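Local atomic coordinates of type II secretion ATPase XpsE (Xanthomonas campestris, PDB entry 2D28), a protein that belongs to the ATPases of the type II secretion system and is represented here by its N-terminal domain, which includes an MshEN-type region. Residues Leu88-Leu91 / His95-Pro98; Ala121-Leu124 / Pro129-Leu132; Leu108-Pro113 / Tyr117-Val122; His54-Ala59 / Leu64-Ala69; Arg4-Arg9 / Glu60-Pro65. The protein carries 1 engineered substitution. One frame throughout, in Å; residues are numbered along the deposited sequence.

Overall arrangement
From the N terminus, interaction 5 closes the longest loop, bringing the start of helix 6-16 back to the end of helix 51-62. Interaction 4 opens inside that loop and shares L64 and P65 with it, so the two overlap rather than nest. It brings L64 and L66, just after the helix, back against helix 51-62. Interaction 1 then turns helix 88-94 into strand 96-102. Interactions 3 and 2 follow, sharing A121 and V122, and set helix 116-126 on strands 105-110 and 130-134. D112 to H54 and W109 to V67 hydrogen bonds join interactions 3 and 4, tying helix 51-62 and the loop after it to strand 105-110 and the turn that follows.

Interaction 1. Residues Leu88-Leu91 / His95-Pro98; sequences LRFL and HLCP
The carbonyl O of L91 receives two backbone N-H groups where helix 88-94 ends: L96 N at 3.2 Å from L91 O, with an N-H...O angle of 153°, and H95 N at 2.8 Å from L91 O, a weak, strongly bent bond. The L96 bond lies in the carbonyl plane, on a lone pair. It spans five residues and encloses H95, whose phi of 57° leaves the helical range; the six-to-one bond and positive phi are consistent with a Schellman-like C-cap. The turn swings the chain straight into strand 96-102 and brings leucine against leucine. L91 CD2 touches L96 CD1 at 3.9 Å, and the same methyl lies against P98 CD, at 3.9 Å, so this one branch bridges two strand residues. L91 CB also lies 3.4 Å from L96 O. L96 CD1 also sits at the edge of the F90 ring, near its plane, 3.9 Å from F90 CE2. The L96 side chain holds CG between its backbone N and carbonyl carbon (chi1 45°), which turns the branch back toward the helix. H95 starts away from the helix segment, and its ND1 bonds to D141 OD1. Around the turn, helix 137-147 supplies I144 against L91, helix 116-126 brings V122 against F90 and L96, and L108 of the adjacent strand lies against L96 and P98.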
# COMPACT_ATOMS: atom_id res chain seq x y z
N LEU A 88 -16.13 -4.26 -0.85
CA LEU A 88 -15.59 -3.35 -1.87
C LEU A 88 -15.16 -2.05 -1.26
O LEU A 88 -14.08 -1.55 -1.54
CB LEU A 88 -16.59 -3.15 -3.00
CG LEU A 88 -16.17 -2.14 -4.09
CD1 LEU A 88 -14.89 -2.62 -4.82
CD2 LEU A 88 -17.32 -1.92 -5.06
N ARG A 89 -15.97 -1.53 -0.30
CA ARG A 89 -15.65 -0.30 0.39
C ARG A 89 -14.30 -0.37 1.12
O ARG A 89 -13.56 0.54 1.08
CB ARG A 89 -16.75 0.02 1.44
CG ARG A 89 -16.60 1.40 2.10
CD ARG A 89 -17.18 1.47 3.50
NE ARG A 89 -16.46 0.51 4.34
CZ ARG A 89 -15.34 0.76 4.99
NH1 ARG A 89 -14.81 1.97 4.96
NH2 ARG A 89 -14.74 -0.23 5.69
N PHE A 90 -14.08 -1.43 1.87
CA PHE A 90 -12.83 -1.67 2.59
C PHE A 90 -11.64 -1.59 1.60
O PHE A 90 -10.66 -0.92 1.86
CB PHE A 90 -12.87 -3.07 3.25
CG PHE A 90 -11.67 -3.39 4.04
CD1 PHE A 90 -11.67 -3.25 5.45
CD2 PHE A 90 -10.51 -3.85 3.42
CE1 PHE A 90 -10.54 -3.54 6.20
CE2 PHE A 90 -9.33 -4.12 4.18
CZ PHE A 90 -9.35 -3.94 5.57
N LEU A 91 -11.72 -2.32 0.51
CA LEU A 91 -10.66 -2.21 -0.54
C LEU A 91 -10.34 -0.77 -0.93
O LEU A 91 -9.14 -0.36 -0.98
CB LEU A 91 -11.05 -3.03 -1.76
CG LEU A 91 -11.35 -4.51 -1.53
CD1 LEU A 91 -11.60 -5.17 -2.89
CD2 LEU A 91 -10.32 -5.24 -0.73
N HIS A 95 -7.02 1.05 0.07
CA HIS A 95 -6.29 1.01 -1.21
C HIS A 95 -5.48 -0.25 -1.29
O HIS A 95 -4.23 -0.23 -1.31
CB HIS A 95 -5.35 2.22 -1.38
CG HIS A 95 -6.04 3.54 -1.22
ND1 HIS A 95 -6.74 4.16 -2.24
CD2 HIS A 95 -6.28 4.27 -0.10
CE1 HIS A 95 -7.30 5.27 -1.76
NE2 HIS A 95 -7.03 5.35 -0.47
N LEU A 96 -6.15 -1.40 -1.23
CA LEU A 96 -5.44 -2.66 -1.38
C LEU A 96 -6.47 -3.61 -2.05
O LEU A 96 -7.67 -3.31 -2.08
CB LEU A 96 -5.04 -3.19 -0.02
CG LEU A 96 -6.02 -3.19 1.13
CD1 LEU A 96 -6.96 -4.37 1.06
CD2 LEU A 96 -5.29 -3.27 2.48
N CYS A 97 -6.00 -4.68 -2.62
CA CYS A 97 -6.80 -5.51 -3.53
C CYS A 97 -6.27 -6.94 -3.65
O CYS A 97 -5.13 -7.13 -3.99
CB CYS A 97 -6.83 -4.87 -4.92
SG CYS A 97 -8.14 -5.67 -5.96
N PRO A 98 -7.06 -7.96 -3.33
CA PRO A 98 -6.62 -9.31 -3.57
C PRO A 98 -6.48 -9.53 -5.09
O PRO A 98 -7.42 -9.18 -5.87
CB PRO A 98 -7.75 -10.15 -2.98
CG PRO A 98 -8.40 -9.23 -2.04
CD PRO A 98 -8.42 -7.92 -2.74

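Interaction 2. Residues Ala121-Leu124 / Pro129-Leu132; sequences AVRL and PLLL
L130 reaches from its strand into the angle between V122 and R123 of the helix, and its methyl CD1 does most of the touching. That methyl lies 3.8 Å from V122 CG1 and 3.7 Å from R123 CG, meeting a branched apolar tip on one residue and the aliphatic stem on the next. The second methyl, L130 CD2, also reaches V122 CG1, at 3.9 Å, so the fork of the leucine straddles one valine methyl. Both helix side chains run across L130 at a slant rather than head on. V122 puts CG1 opposite its own backbone N (chi1 171°), which directs this methyl at the strand and turns CG2 to F90 and L96 on another side. R123 starts with CG beside its backbone N and bends at chi3, so that the chain presents its CG methylene to L130 while its guanidinium folds back to a salt bridge with D120 one turn earlier on the same helix. In the next shell, L130 rests on L106, and its carbonyl O accepts from R105 NH2. L131 pairs through its backbone with L106 and L108, which fixes the strand in the sheet beside 105-110. The contact joins the helix and second strand of the beta-alpha-beta unit formed by 105-110, 116-126 and 130-134. Cohesion comes from van der Waals contact and burial of hydrocarbon, with no polar bond between the two segments; the arginine contributes its greasy stem, and its charge is probably offset by D120.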
# COMPACT_ATOMS: atom_id res chain seq x y z
N ALA A 121 -6.05 -6.38 9.89
CA ALA A 121 -7.49 -6.45 9.50
C ALA A 121 -7.75 -7.45 8.37
O ALA A 121 -8.69 -8.30 8.46
CB ALA A 121 -8.00 -5.04 9.16
N VAL A 122 -6.87 -7.44 7.36
CA VAL A 122 -7.05 -8.31 6.22
C VAL A 122 -6.78 -9.74 6.64
O VAL A 122 -7.55 -10.69 6.29
CB VAL A 122 -6.15 -7.84 5.02
CG1 VAL A 122 -6.17 -8.83 3.95
CG2 VAL A 122 -6.66 -6.50 4.53
N ARG A 123 -5.75 -9.92 7.45
CA ARG A 123 -5.34 -11.26 7.90
C ARG A 123 -6.52 -11.89 8.68
O ARG A 123 -6.92 -13.07 8.46
CB ARG A 123 -4.08 -11.19 8.81
CG ARG A 123 -2.74 -10.95 8.14
CD ARG A 123 -1.60 -10.68 9.04
NE ARG A 123 -1.40 -11.81 9.93
CZ ARG A 123 -1.13 -11.78 11.22
NH1 ARG A 123 -0.92 -10.67 11.89
NH2 ARG A 123 -1.08 -12.94 11.87
N LEU A 124 -7.12 -11.09 9.57
CA LEU A 124 -8.20 -11.58 10.44
C LEU A 124 -9.49 -11.83 9.64
O LEU A 124 -10.18 -12.87 9.84
CB LEU A 124 -8.51 -10.59 11.56
CG LEU A 124 -9.60 -11.05 12.58
CD1 LEU A 124 -9.16 -12.38 13.32
CD2 LEU A 124 -9.86 -9.98 13.65
N PRO A 129 -3.25 -16.66 4.81
CA PRO A 129 -1.90 -16.10 4.84
C PRO A 129 -1.71 -15.22 3.60
O PRO A 129 -2.25 -15.52 2.54
CB PRO A 129 -0.98 -17.30 4.91
CG PRO A 129 -1.77 -18.52 4.58
CD PRO A 129 -3.27 -18.13 4.63
N LEU A 130 -1.09 -14.06 3.78
CA LEU A 130 -0.92 -13.06 2.73
C LEU A 130 0.47 -13.10 2.15
O LEU A 130 1.44 -13.38 2.88
CB LEU A 130 -1.12 -11.65 3.31
CG LEU A 130 -2.45 -11.45 4.13
CD1 LEU A 130 -2.62 -10.02 4.57
CD2 LEU A 130 -3.69 -11.82 3.34
N LEU A 131 0.56 -12.73 0.87
CA LEU A 131 1.81 -12.34 0.24
C LEU A 131 1.59 -10.92 -0.26
O LEU A 131 0.73 -10.67 -1.07
CB LEU A 131 2.18 -13.28 -0.91
CG LEU A 131 3.61 -13.33 -1.44
CD1 LEU A 131 4.60 -13.82 -0.39
CD2 LEU A 131 3.66 -14.22 -2.65
N LEU A 132 2.35 -9.97 0.29
CA LEU A 132 2.18 -8.58 -0.00
C LEU A 132 2.98 -8.14 -1.22
O LEU A 132 4.12 -8.48 -1.37
CB LEU A 132 2.59 -7.72 1.18
CG LEU A 132 1.74 -7.95 2.46
CD1 LEU A 132 2.31 -7.09 3.60
CD2 LEU A 132 0.27 -7.68 2.11

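Interaction 3. Residues Leu108-Pro113 / Tyr117-Val122; sequences LWIADP and YAIDAV
L108 begins the contact by extending CD2 to meet V122 CG1 end on at 4.1 Å. Two residues further, I110 emerges from the same face of strand 105-110, and its CD1 comes to 3.8 Å from I119 CG1. The two isoleucine chains cross at about a right angle: the end of I110 lies on the stem of I119, while I119 CD1 goes on to P113. I110 carries CG1 opposite its backbone N (chi1 -178°), stretching the chain out from the strand to the helix. W109, between them, turns to the other side of the sheet and bonds to V67 O. After the strand, D112 directs its carboxylate elsewhere, to R137 and H54, and the chain bends into P113. Here the partner is backbone: P113 O lies 3.3 Å from I119 CD1, a close approach of carbonyl to methyl. I119, with CG1 beside its own backbone N (chi1 -72°), thus spans from the strand to the loop that leads to its helix, and also rests on L132 of the neighbouring strand. In this contact helix 116-126 meets the strand through branched aliphatic side chains, with P113 O added from the loop, so its placement probably depends on shape and burial.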
# COMPACT_ATOMS: atom_id res chain seq x y z
N LEU A 108 -1.84 -10.02 -2.23
CA LEU A 108 -2.50 -8.75 -1.95
C LEU A 108 -1.65 -7.62 -2.43
O LEU A 108 -0.54 -7.38 -1.93
CB LEU A 108 -2.77 -8.63 -0.45
CG LEU A 108 -3.61 -7.44 -0.01
CD1 LEU A 108 -5.04 -7.77 -0.35
CD2 LEU A 108 -3.48 -7.06 1.48
N TRP A 109 -2.20 -6.86 -3.35
CA TRP A 109 -1.61 -5.65 -3.84
C TRP A 109 -1.94 -4.52 -2.86
O TRP A 109 -3.14 -4.24 -2.59
CB TRP A 109 -2.22 -5.38 -5.21
CG TRP A 109 -1.42 -4.64 -6.18
CD1 TRP A 109 -0.06 -4.34 -6.10
CD2 TRP A 109 -1.86 -4.06 -7.41
NE1 TRP A 109 0.33 -3.64 -7.20
CE2 TRP A 109 -0.76 -3.45 -8.01
CE3 TRP A 109 -3.11 -3.91 -8.02
CZ2 TRP A 109 -0.85 -2.75 -9.22
CZ3 TRP A 109 -3.18 -3.24 -9.24
CH2 TRP A 109 -2.06 -2.65 -9.80
N ILE A 110 -0.92 -3.80 -2.37
CA ILE A 110 -1.15 -2.89 -1.26
C ILE A 110 -0.39 -1.60 -1.46
O ILE A 110 0.82 -1.64 -1.89
CB ILE A 110 -0.79 -3.64 0.09
CG1 ILE A 110 -1.05 -2.80 1.31
CG2 ILE A 110 0.68 -4.10 0.05
CD1 ILE A 110 -1.11 -3.53 2.58
N ALA A 111 -1.07 -0.48 -1.22
CA ALA A 111 -0.42 0.85 -1.34
C ALA A 111 0.47 1.23 -0.18
O ALA A 111 1.55 1.87 -0.37
CB ALA A 111 -1.44 1.99 -1.66
N ASP A 112 0.01 0.84 1.01
CA ASP A 112 0.59 1.24 2.28
C ASP A 112 1.00 0.02 3.11
O ASP A 112 0.43 -0.25 4.15
CB ASP A 112 -0.34 2.15 3.05
CG ASP A 112 -0.70 3.42 2.29
OD1 ASP A 112 0.15 4.02 1.56
OD2 ASP A 112 -1.84 3.91 2.39
N PRO A 113 2.05 -0.66 2.70
CA PRO A 113 2.48 -1.90 3.39
C PRO A 113 3.10 -1.76 4.76
O PRO A 113 3.32 -2.79 5.40
CB PRO A 113 3.44 -2.52 2.39
CG PRO A 113 4.03 -1.35 1.71
CD PRO A 113 2.89 -0.38 1.53
N TYR A 117 -2.13 -2.03 10.96
CA TYR A 117 -3.58 -2.11 11.29
C TYR A 117 -4.38 -2.68 10.12
O TYR A 117 -5.14 -3.64 10.26
CB TYR A 117 -4.11 -0.69 11.65
CG TYR A 117 -5.59 -0.67 11.91
CD1 TYR A 117 -6.11 -1.04 13.17
CD2 TYR A 117 -6.48 -0.51 10.87
CE1 TYR A 117 -7.52 -1.09 13.37
CE2 TYR A 117 -7.83 -0.57 11.06
CZ TYR A 117 -8.35 -0.87 12.32
OH TYR A 117 -9.73 -0.96 12.46
N ALA A 118 -4.13 -2.17 8.93
CA ALA A 118 -4.81 -2.64 7.76
C ALA A 118 -4.48 -4.08 7.42
O ALA A 118 -5.36 -4.85 7.08
CB ALA A 118 -4.49 -1.73 6.58
N ILE A 119 -3.19 -4.41 7.47
CA ILE A 119 -2.78 -5.74 7.16
C ILE A 119 -3.37 -6.73 8.15
O ILE A 119 -3.77 -7.78 7.71
CB ILE A 119 -1.21 -5.85 7.18
CG1 ILE A 119 -0.63 -5.13 5.98
CG2 ILE A 119 -0.66 -7.32 7.35
CD1 ILE A 119 0.77 -4.67 6.15
N ASP A 120 -3.27 -6.42 9.46
CA ASP A 120 -3.85 -7.31 10.48
C ASP A 120 -5.38 -7.45 10.31
O ASP A 120 -5.93 -8.54 10.47
CB ASP A 120 -3.41 -6.91 11.88
CG ASP A 120 -1.96 -7.20 12.14
OD1 ASP A 120 -1.28 -7.82 11.24
OD2 ASP A 120 -1.39 -6.72 13.14
N ALA A 121 -6.05 -6.38 9.89
CA ALA A 121 -7.49 -6.45 9.50
C ALA A 121 -7.75 -7.45 8.37
O ALA A 121 -8.69 -8.30 8.46
CB ALA A 121 -8.00 -5.04 9.16
N VAL A 122 -6.87 -7.44 7.36
CA VAL A 122 -7.05 -8.31 6.22
C VAL A 122 -6.78 -9.74 6.64
O VAL A 122 -7.55 -10.69 6.29
CB VAL A 122 -6.15 -7.84 5.02
CG1 VAL A 122 -6.17 -8.83 3.95
CG2 VAL A 122 -6.66 -6.50 4.53

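Interaction 4. Residues His54-Ala59 / Leu64-Ala69; sequences HAETCA and LPLVDA
L66 drops its forked end onto helix 51-62 between two alanines one turn apart. Its CD2 is 3.6 Å from A59 CB and likewise 3.6 Å from A55 O, with A55 CB slightly further off at 4.3 Å. CG sits beside the L66 backbone N (chi1 -70°), which aims both methyls at the helix. The other methyl, CD1, meets E56 OE1 at 3.8 Å. E56 leaves the helix pointing away, but its chain bends sharply at chi2 (91°), so the carboxylate end swings back and crosses the leucine at about a right angle. A59 meets the loop closely: its CB lies 3.3 Å from L64 O. The same residue holds the loop by its backbone, since L64 N donates to A59 O at 3.1 Å with an N-H...O angle of 143°, in the carbonyl plane and on a lone pair. This six-to-one bond, closing round G63 with its positive phi, is consistent with a Schellman-like helix C-cap. P65 and V67 pair by their backbones with V134, so the 64-69 segment runs between helix 51-62 and strand 130-134. A55 also touches V134, while T57 and C58 face helix 6-16, and H54 bonds to D112 in the loop after strand 105-110.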
# COMPACT_ATOMS: atom_id res chain seq x y z
N HIS A 54 6.61 6.96 -3.32
CA HIS A 54 5.98 6.32 -2.16
C HIS A 54 6.10 4.80 -2.26
O HIS A 54 6.72 4.13 -1.37
CB HIS A 54 4.54 6.78 -1.94
CG HIS A 54 3.87 6.04 -0.81
ND1 HIS A 54 4.55 5.14 -0.03
CD2 HIS A 54 2.62 6.06 -0.33
CE1 HIS A 54 3.73 4.63 0.87
NE2 HIS A 54 2.54 5.14 0.69
N ALA A 55 5.56 4.23 -3.33
CA ALA A 55 5.62 2.78 -3.59
C ALA A 55 7.06 2.26 -3.56
O ALA A 55 7.40 1.24 -2.89
CB ALA A 55 4.97 2.43 -4.96
N GLU A 56 7.93 2.92 -4.33
CA GLU A 56 9.32 2.53 -4.36
C GLU A 56 10.02 2.37 -3.04
O GLU A 56 10.73 1.33 -2.76
CB GLU A 56 10.13 3.58 -5.15
CG GLU A 56 11.58 3.15 -5.39
CD GLU A 56 11.78 2.39 -6.69
OE1 GLU A 56 10.74 2.01 -7.32
OE2 GLU A 56 12.97 2.21 -7.08
N THR A 57 9.84 3.39 -2.21
CA THR A 57 10.47 3.46 -0.94
C THR A 57 9.90 2.43 0.04
O THR A 57 10.64 1.84 0.81
CB THR A 57 10.40 4.88 -0.42
OG1 THR A 57 10.94 5.72 -1.45
CG2 THR A 57 11.36 5.03 0.79
N CYS A 58 8.56 2.31 0.08
CA CYS A 58 7.91 1.26 0.86
C CYS A 58 8.53 -0.10 0.50
O CYS A 58 8.92 -0.87 1.37
CB CYS A 58 6.41 1.25 0.55
SG CYS A 58 5.52 2.57 1.33
N ALA A 59 8.71 -0.36 -0.78
CA ALA A 59 9.25 -1.63 -1.21
C ALA A 59 10.70 -1.83 -0.80
O ALA A 59 11.03 -2.91 -0.31
CB ALA A 59 9.13 -1.76 -2.70
N LEU A 64 9.84 -5.78 -0.10
CA LEU A 64 8.70 -6.39 -0.73
C LEU A 64 8.78 -6.14 -2.22
O LEU A 64 9.30 -5.10 -2.67
CB LEU A 64 7.39 -5.74 -0.22
CG LEU A 64 6.95 -6.14 1.21
CD1 LEU A 64 5.88 -5.20 1.67
CD2 LEU A 64 6.57 -7.59 1.36
N PRO A 65 8.19 -7.04 -2.98
CA PRO A 65 8.13 -6.87 -4.43
C PRO A 65 7.17 -5.76 -4.84
O PRO A 65 6.22 -5.45 -4.16
CB PRO A 65 7.62 -8.23 -4.92
CG PRO A 65 6.70 -8.67 -3.77
CD PRO A 65 7.48 -8.26 -2.56
N LEU A 66 7.45 -5.21 -6.00
CA LEU A 66 6.66 -4.18 -6.64
C LEU A 66 5.93 -4.82 -7.83
O LEU A 66 6.51 -5.63 -8.55
CB LEU A 66 7.55 -3.04 -7.15
CG LEU A 66 8.20 -2.16 -6.11
CD1 LEU A 66 9.46 -1.49 -6.63
CD2 LEU A 66 7.24 -1.12 -5.65
N VAL A 67 4.63 -4.50 -7.98
CA VAL A 67 3.79 -5.06 -9.02
C VAL A 67 3.10 -3.89 -9.70
O VAL A 67 2.72 -2.90 -9.07
CB VAL A 67 2.78 -6.10 -8.49
CG1 VAL A 67 1.59 -6.31 -9.46
CG2 VAL A 67 3.46 -7.38 -8.15
N ASP A 68 2.98 -3.98 -11.02
CA ASP A 68 2.35 -2.92 -11.77
C ASP A 68 1.21 -3.45 -12.57
O ASP A 68 1.04 -4.65 -12.69
CB ASP A 68 3.34 -2.15 -12.60
CG ASP A 68 4.01 -2.98 -13.66
OD1 ASP A 68 3.35 -3.46 -14.59
OD2 ASP A 68 5.18 -3.26 -13.58
N ALA A 69 0.48 -2.47 -13.10
CA ALA A 69 -0.76 -2.63 -13.79
C ALA A 69 -0.68 -3.47 -15.08
O ALA A 69 -1.67 -4.12 -15.49
CB ALA A 69 -1.34 -1.18 -14.06

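Interaction 5. Residues Arg4-Arg9 / Glu60-Pro65; sequences RSAETR and EVLGLP
The guanidinium of R9 lies flat over V61, whose CG1 stands under its centre on one face, 3.6 Å from R9 CZ. The two side chains run at a slant to each other. R9 bends at chi2 and again at chi3 (-85°), folding its chain along the valine, so that R9 CB, too, approaches V61 CG1 at 3.8 Å. The other valine methyl, V61 CG2, turns to the R9 backbone and comes 3.8 Å from R9 O. A water in the plane of the guanidinium, at its edge, links the R9 guanidinium to the V61 backbone carbonyl: R9 NH2 donates to it at 2.9 Å, and it donates to V61 O at 2.8 Å. This gives the carbonyl a partner at the end of helix 51-62, just before G63 takes a positive phi. Nearer the start of helix 6-16, A6 CB meets L62 CD2 at 4.1 Å. That helix start is fixed by S5, the N-cap, whose OG accepts from T8 N at 3.0 Å. V61 goes on to touch I10 and A13 further along helix 6-16. The arrangement is a surface helix-to-helix contact, an N-capped beginning laid against a C-terminal end, within the helical N-terminal part of the chain.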
# COMPACT_ATOMS: atom_id res chain seq x y z
N ARG A 4 13.25 1.19 14.86
CA ARG A 4 12.46 2.34 14.39
C ARG A 4 11.18 1.89 13.63
O ARG A 4 11.16 0.77 13.10
CB ARG A 4 13.31 3.14 13.45
CG ARG A 4 14.65 3.50 14.04
CD ARG A 4 15.40 4.35 13.16
NE ARG A 4 15.91 3.61 12.02
CZ ARG A 4 16.45 4.24 10.99
NH1 ARG A 4 16.51 5.56 11.05
NH2 ARG A 4 16.94 3.59 9.94
N SER A 5 10.13 2.73 13.59
CA SER A 5 8.87 2.39 12.84
C SER A 5 9.14 2.26 11.33
O SER A 5 10.07 2.87 10.86
CB SER A 5 7.71 3.40 13.17
OG SER A 5 7.64 4.46 12.26
N ALA A 6 8.35 1.45 10.61
CA ALA A 6 8.42 1.30 9.14
C ALA A 6 8.17 2.69 8.49
O ALA A 6 8.92 3.14 7.65
CB ALA A 6 7.42 0.29 8.65
N GLU A 7 7.15 3.41 8.97
CA GLU A 7 6.92 4.78 8.49
C GLU A 7 8.12 5.73 8.65
O GLU A 7 8.44 6.49 7.71
CB GLU A 7 5.68 5.40 9.17
CG GLU A 7 5.38 6.80 8.69
CD GLU A 7 4.36 7.50 9.58
OE1 GLU A 7 3.17 7.17 9.40
OE2 GLU A 7 4.77 8.36 10.42
N THR A 8 8.76 5.71 9.81
CA THR A 8 9.95 6.51 10.07
C THR A 8 11.12 6.14 9.13
O THR A 8 11.79 7.02 8.62
CB THR A 8 10.36 6.35 11.52
OG1 THR A 8 9.34 6.91 12.36
CG2 THR A 8 11.63 7.17 11.88
N ARG A 9 11.29 4.85 8.85
CA ARG A 9 12.42 4.41 8.04
C ARG A 9 12.11 4.81 6.61
O ARG A 9 13.01 5.09 5.82
CB ARG A 9 12.57 2.88 8.15
CG ARG A 9 13.10 2.41 9.52
CD ARG A 9 14.11 1.18 9.29
NE ARG A 9 13.22 0.14 9.25
CZ ARG A 9 13.11 -0.95 8.52
NH1 ARG A 9 13.97 -1.56 7.71
NH2 ARG A 9 11.95 -1.52 8.77
N GLU A 60 11.53 -0.80 -0.89
CA GLU A 60 12.90 -0.88 -0.44
C GLU A 60 12.95 -1.14 1.00
O GLU A 60 13.78 -1.90 1.42
CB GLU A 60 13.72 0.41 -0.62
CG GLU A 60 14.03 0.78 -2.03
CD GLU A 60 14.51 2.25 -2.17
OE1 GLU A 60 14.44 3.13 -1.24
OE2 GLU A 60 15.04 2.52 -3.24
N VAL A 61 12.18 -0.44 1.80
CA VAL A 61 12.40 -0.51 3.23
C VAL A 61 11.93 -1.84 3.74
O VAL A 61 12.53 -2.42 4.70
CB VAL A 61 11.74 0.64 4.01
CG1 VAL A 61 11.68 0.34 5.45
CG2 VAL A 61 12.51 1.95 3.74
N LEU A 62 10.87 -2.34 3.13
CA LEU A 62 10.22 -3.55 3.65
C LEU A 62 10.68 -4.81 2.89
O LEU A 62 10.32 -5.91 3.27
CB LEU A 62 8.70 -3.40 3.65
CG LEU A 62 8.09 -2.43 4.67
CD1 LEU A 62 6.60 -2.26 4.32
CD2 LEU A 62 8.27 -2.89 6.13
N GLY A 63 11.48 -4.66 1.83
CA GLY A 63 11.96 -5.79 1.07
C GLY A 63 10.89 -6.51 0.28
O GLY A 63 10.99 -7.68 0.02
N LEU A 64 9.84 -5.78 -0.10
CA LEU A 64 8.70 -6.39 -0.73
C LEU A 64 8.78 -6.14 -2.22
O LEU A 64 9.30 -5.10 -2.67
CB LEU A 64 7.39 -5.74 -0.22
CG LEU A 64 6.95 -6.14 1.21
CD1 LEU A 64 5.88 -5.20 1.67
CD2 LEU A 64 6.57 -7.59 1.36
N PRO A 65 8.19 -7.04 -2.98
CA PRO A 65 8.13 -6.87 -4.43
C PRO A 65 7.17 -5.76 -4.84
O PRO A 65 6.22 -5.45 -4.16
CB PRO A 65 7.62 -8.23 -4.92
CG PRO A 65 6.70 -8.67 -3.77
CD PRO A 65 7.48 -8.26 -2.56
O HOH W 1 12.15 -3.80 7.05